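Local coordinates for acetone carboxylase alpha subunit (Xanthobacter autotrophicus Py2, PDB 5M45), which is a metal-binding subunit of a large multi-chain enzyme, belonging to the hydantoinase B/oxoprolinase family and modelled with manganese and magnesium ions, at residues L56-K59 with L60-R63; S398-W401 with H402-S406. One frame throughout, in Å; residues are numbered along the deposited sequence.

Contacts 1 and 2 are both local, one well inside the i to i+4 pattern of a helix and one at the point where a loop becomes a helix. Contact 1 comes first in sequence, on helix 54-75; contact 2 follows much later, where the loop after strand 378-381 runs into helix 401-422. Both belong to the hydantoinase B/oxoprolinase part of the chain, but they do not touch: their centres are about 37 Å apart and their nearest atoms about 24 Å. The centre of contact 1 lies about 32 Å from the centre of the chain, and contact 1 faces a chain of another protein. The centre of contact 2 lies about 6 Å from that of the chain, buried beside the manganese site.

Contact 1 (L56-K59 with L60-R63); sequences LYNK and LFSR. With ACT (acetate ion), chain O.
Ser62 N donates to Asn58 O at 2.9 Å, the shortest of four successive i to i+4 bonds that make residues 56-63 a regular piece of the alpha-helix 54-75. Leu60 N, Phe61 N and Arg63 N repeat the pattern on the carbonyls of Leu56, Tyr57 and Lys59. Leucine stands above leucine on one flank: Leu60 CG lies 3.5 Å from Leu56 O and 4.4 Å from Leu56 CD1, because its chi1 of -65° sets CG beside its own backbone N, back toward the preceding turn. Helices 227-255 and 257-282 pack against this flank. On another flank the Asn58 amide lies obliquely to the Phe61 ring, planes 33° apart, with Asn58 ND2 4.1 Å from Phe61 CD2, a loose approach. Asn58 OD1 and Ser62 OG are hydrogen-bonded to a chain of another protein. Lys59 and Arg63 rise one turn apart, yet Lys59 NZ stays 6.1 Å from Arg63 NH1, and each has its own salt bridge, to Glu255 and Glu254 respectively. At the helix start an acetate takes an N-H from Leu56, N to OXT 3.2 Å, and another from Ile55. The two glutamates would be expected to offset the like charges of Lys59 and Arg63, while the anion is well placed to meet the positive end of the helix dipole.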
loop_
_atom_site.group_PDB
_atom_site.type_symbol
_atom_site.label_atom_id
_atom_site.label_comp_id
_atom_site.label_asym_id
_atom_site.label_seq_id
_atom_site.Cartn_x
_atom_site.Cartn_y
_atom_site.Cartn_z
ATOM N N LEU A 56 6.343 38.889 -30.045
ATOM C CA LEU A 56 5.503 37.699 -29.826
ATOM C C LEU A 56 6.092 36.693 -28.840
ATOM O O LEU A 56 5.363 36.107 -28.026
ATOM C CB LEU A 56 5.160 37.044 -31.172
ATOM C CG LEU A 56 4.202 35.854 -31.108
ATOM C CD1 LEU A 56 2.881 36.254 -30.428
ATOM C CD2 LEU A 56 3.895 35.373 -32.516
ATOM N N TYR A 57 7.403 36.467 -28.903
ATOM C CA TYR A 57 8.092 35.603 -27.918
ATOM C C TYR A 57 7.828 36.072 -26.473
ATOM O O TYR A 57 7.468 35.264 -25.606
ATOM C CB TYR A 57 9.594 35.563 -28.201
ATOM C CG TYR A 57 10.371 34.531 -27.415
ATOM C CD1 TYR A 57 10.960 34.866 -26.202
ATOM C CD2 TYR A 57 10.591 33.259 -27.912
ATOM C CE1 TYR A 57 11.707 33.941 -25.491
ATOM C CE2 TYR A 57 11.336 32.303 -27.200
ATOM C CZ TYR A 57 11.888 32.655 -25.995
ATOM O OH TYR A 57 12.644 31.760 -25.299
ATOM N N ASN A 58 7.981 37.383 -26.252
ATOM C CA ASN A 58 7.775 37.995 -24.937
ATOM C C ASN A 58 6.303 37.935 -24.502
ATOM O O ASN A 58 6.023 37.747 -23.313
ATOM C CB ASN A 58 8.252 39.464 -24.920
ATOM C CG ASN A 58 8.048 40.127 -23.561
ATOM O OD1 ASN A 58 7.193 41.009 -23.378
ATOM N ND2 ASN A 58 8.815 39.686 -22.590
ATOM N N LYS A 59 5.378 38.086 -25.453
ATOM C CA LYS A 59 3.975 38.016 -25.121
ATOM C C LYS A 59 3.557 36.609 -24.637
ATOM O O LYS A 59 2.792 36.477 -23.670
ATOM C CB LYS A 59 3.100 38.466 -26.301
ATOM C CG LYS A 59 1.610 38.412 -25.965
ATOM C CD LYS A 59 0.732 39.323 -26.822
ATOM C CE LYS A 59 0.693 38.965 -28.283
ATOM N NZ LYS A 59 -0.755 39.173 -28.776
ATOM N N LEU A 60 4.039 35.572 -25.329
ATOM C CA LEU A 60 3.775 34.205 -24.901
ATOM C C LEU A 60 4.403 33.952 -23.524
ATOM O O LEU A 60 3.773 33.325 -22.651
ATOM C CB LEU A 60 4.302 33.197 -25.913
ATOM C CG LEU A 60 3.662 33.195 -27.295
ATOM C CD1 LEU A 60 4.493 32.363 -28.245
ATOM C CD2 LEU A 60 2.289 32.594 -27.223
ATOM N N PHE A 61 5.641 34.411 -23.337
ATOM C CA PHE A 61 6.327 34.275 -22.020
ATOM C C PHE A 61 5.492 34.888 -20.880
ATOM O O PHE A 61 5.233 34.257 -19.866
ATOM C CB PHE A 61 7.731 34.904 -22.072
ATOM C CG PHE A 61 8.373 35.112 -20.721
ATOM C CD1 PHE A 61 8.985 34.067 -20.054
ATOM C CD2 PHE A 61 8.385 36.380 -20.131
ATOM C CE1 PHE A 61 9.565 34.266 -18.799
ATOM C CE2 PHE A 61 8.953 36.587 -18.901
ATOM C CZ PHE A 61 9.544 35.534 -18.221
ATOM N N SER A 62 5.067 36.127 -21.091
ATOM C CA SER A 62 4.340 36.909 -20.102
ATOM C C SER A 62 3.006 36.254 -19.748
ATOM O O SER A 62 2.722 36.024 -18.574
ATOM C CB SER A 62 4.154 38.344 -20.614
ATOM O OG SER A 62 3.268 39.113 -19.795
ATOM N N ARG A 63 2.214 35.899 -20.766
ATOM C CA ARG A 63 0.908 35.291 -20.509
ATOM C C ARG A 63 0.971 33.924 -19.824
ATOM O O ARG A 63 0.197 33.650 -18.911
ATOM C CB ARG A 63 0.077 35.210 -21.809
ATOM C CG ARG A 63 -0.483 36.547 -22.219
ATOM C CD ARG A 63 -1.567 36.405 -23.276
ATOM N NE ARG A 63 -2.825 35.828 -22.770
ATOM C CZ ARG A 63 -3.845 35.457 -23.555
ATOM N NH1 ARG A 63 -3.803 35.574 -24.882
ATOM N NH2 ARG A 63 -4.940 34.967 -23.011
HETATM C C ACT O . 7.597 40.665 -33.478
HETATM O O ACT O . 8.587 41.076 -32.809
HETATM O OXT ACT O . 6.823 39.749 -33.086
HETATM C CH3 ACT O . 7.334 41.333 -34.805
#

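Contact 2 (S398-W401 with H402-S406); sequences SYSW and HFLVS. With ACT (acetate ion), chain N.
Tyr399 leads with both its carbonyl and its ring into His402, at the opening turn of helix 401-422, where an i to i+3 bond gives way to the i to i+4 pattern. Just before it, Ser398 O is hydrogen-bonded to ND1 of His150, a ligand of the manganese ion. His402 N donates to Tyr399 O at 3.0 Å, from 45° above the carbonyl plane. The same nitrogen also sits over the centre of the Tyr399 ring, 3.6 Å above it. With CG opposite its backbone N (chi1 -170°), the ring folds forward along the chain, and Tyr399 CE2 presses against His402 CB at 3.3 Å. The two rings meet obliquely, and one water joins their polar atoms, 2.7 Å from Tyr399 OH and 2.9 Å from His402 ND1, in the plane of both rings. The other imidazole nitrogen, NE2, is hydrogen-bonded to Asp295 O.

Next, Ser400 O accepts Leu404 N at 3.2 Å in an almost straight bond (172°) within the carbonyl plane, and a weak one from Phe403 N. The Ser400 hydroxyl is hydrogen-bonded to Asn346 O, while Leu404 CD1 packs alongside OG.

Trp401 closes the walk: its carbonyl takes Val405 N, and its indole meets the methyl groups of the following turn, CE3 lying close to both Val405 CG1 and Leu404 CD1. The indole side chain lies about 4 Å from the manganese ion and edge-to-face with the ring of His150; Ser398 and Trp401 therefore belong to the second shell of the site. At the indole edge, near the ring plane, Trp401 NE1 donates to an acetate oxygen, O, at 2.7 Å.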
loop_
_atom_site.group_PDB
_atom_site.type_symbol
_atom_site.label_atom_id
_atom_site.label_comp_id
_atom_site.label_asym_id
_atom_site.label_seq_id
_atom_site.Cartn_x
_atom_site.Cartn_y
_atom_site.Cartn_z
ATOM N N SER A 398 10.409 7.821 2.612
ATOM C CA SER A 398 9.503 8.837 3.238
ATOM C C SER A 398 10.205 10.124 3.680
ATOM O O SER A 398 9.580 11.183 3.664
ATOM C CB SER A 398 8.721 8.278 4.448
ATOM O OG SER A 398 7.634 7.445 4.031
ATOM N N TYR A 399 11.458 10.033 4.138
ATOM C CA TYR A 399 12.230 11.209 4.538
ATOM C C TYR A 399 13.581 11.315 3.786
ATOM O O TYR A 399 14.653 11.513 4.375
ATOM C CB TYR A 399 12.374 11.345 6.063
ATOM C CG TYR A 399 12.961 12.703 6.431
ATOM C CD1 TYR A 399 12.505 13.863 5.849
ATOM C CD2 TYR A 399 14.007 12.800 7.340
ATOM C CE1 TYR A 399 13.067 15.109 6.160
ATOM C CE2 TYR A 399 14.592 14.039 7.658
ATOM C CZ TYR A 399 14.138 15.178 7.056
ATOM O OH TYR A 399 14.713 16.408 7.335
ATOM N N SER A 400 13.454 11.181 2.462
ATOM C CA SER A 400 14.534 11.364 1.484
ATOM C C SER A 400 15.412 12.592 1.792
ATOM O O SER A 400 16.647 12.578 1.635
ATOM C CB SER A 400 13.893 11.596 0.103
ATOM O OG SER A 400 14.780 11.047 -0.814
ATOM N N TRP A 401 14.741 13.658 2.183
ATOM C CA TRP A 401 15.403 14.935 2.489
ATOM C C TRP A 401 16.551 14.833 3.469
ATOM O O TRP A 401 17.476 15.614 3.358
ATOM C CB TRP A 401 14.405 15.967 3.071
ATOM C CG TRP A 401 13.210 16.304 2.220
ATOM C CD1 TRP A 401 11.904 16.075 2.531
ATOM C CD2 TRP A 401 13.218 17.000 0.963
ATOM N NE1 TRP A 401 11.079 16.621 1.561
ATOM C CE2 TRP A 401 11.855 17.166 0.570
ATOM C CE3 TRP A 401 14.226 17.501 0.126
ATOM C CZ2 TRP A 401 11.499 17.784 -0.618
ATOM C CZ3 TRP A 401 13.848 18.137 -1.053
ATOM C CH2 TRP A 401 12.500 18.280 -1.412
ATOM N N HIS A 402 16.482 13.947 4.451
ATOM C CA HIS A 402 17.556 13.844 5.497
ATOM C C HIS A 402 18.957 13.774 4.865
ATOM O O HIS A 402 19.888 14.505 5.262
ATOM C CB HIS A 402 17.314 12.608 6.344
ATOM C CG HIS A 402 18.167 12.492 7.569
ATOM N ND1 HIS A 402 18.272 13.490 8.507
ATOM C CD2 HIS A 402 18.919 11.463 8.030
ATOM C CE1 HIS A 402 19.064 13.092 9.491
ATOM N NE2 HIS A 402 19.467 11.859 9.226
ATOM N N PHE A 403 19.062 12.914 3.834
ATOM C CA PHE A 403 20.296 12.797 3.049
ATOM C C PHE A 403 20.439 13.896 2.014
ATOM O O PHE A 403 21.516 14.497 1.871
ATOM C CB PHE A 403 20.367 11.404 2.372
ATOM C CG PHE A 403 20.703 10.249 3.321
ATOM C CD1 PHE A 403 20.751 10.394 4.728
ATOM C CD2 PHE A 403 20.975 9.005 2.777
ATOM C CE1 PHE A 403 21.069 9.305 5.538
ATOM C CE2 PHE A 403 21.286 7.929 3.574
ATOM C CZ PHE A 403 21.327 8.072 4.965
ATOM N N LEU A 404 19.370 14.168 1.275
ATOM C CA LEU A 404 19.426 15.143 0.170
ATOM C C LEU A 404 19.917 16.543 0.598
ATOM O O LEU A 404 20.850 17.082 0.011
ATOM C CB LEU A 404 18.034 15.276 -0.514
ATOM C CG LEU A 404 17.507 14.070 -1.334
ATOM C CD1 LEU A 404 16.069 14.312 -1.783
ATOM C CD2 LEU A 404 18.378 13.793 -2.553
ATOM N N VAL A 405 19.283 17.114 1.637
ATOM C CA VAL A 405 19.618 18.495 2.078
ATOM C C VAL A 405 21.030 18.567 2.689
ATOM O O VAL A 405 21.653 19.650 2.689
ATOM C CB VAL A 405 18.587 19.099 3.064
ATOM C CG1 VAL A 405 17.177 19.020 2.499
ATOM C CG2 VAL A 405 18.650 18.441 4.428
ATOM N N SER A 406 21.525 17.411 3.172
ATOM C CA SER A 406 22.831 17.303 3.799
ATOM C C SER A 406 23.968 17.168 2.749
ATOM O O SER A 406 25.110 17.524 3.027
ATOM C CB SER A 406 22.847 16.088 4.757
ATOM O OG SER A 406 21.939 16.234 5.851
HETATM C C ACT N . 8.417 18.626 1.095
HETATM O O ACT N . 8.511 17.461 1.543
HETATM O OXT ACT N . 7.624 18.879 0.162
HETATM C CH3 ACT N . 9.263 19.719 1.691
HETATM O O HOH W 1 16.976 16.097 8.696
#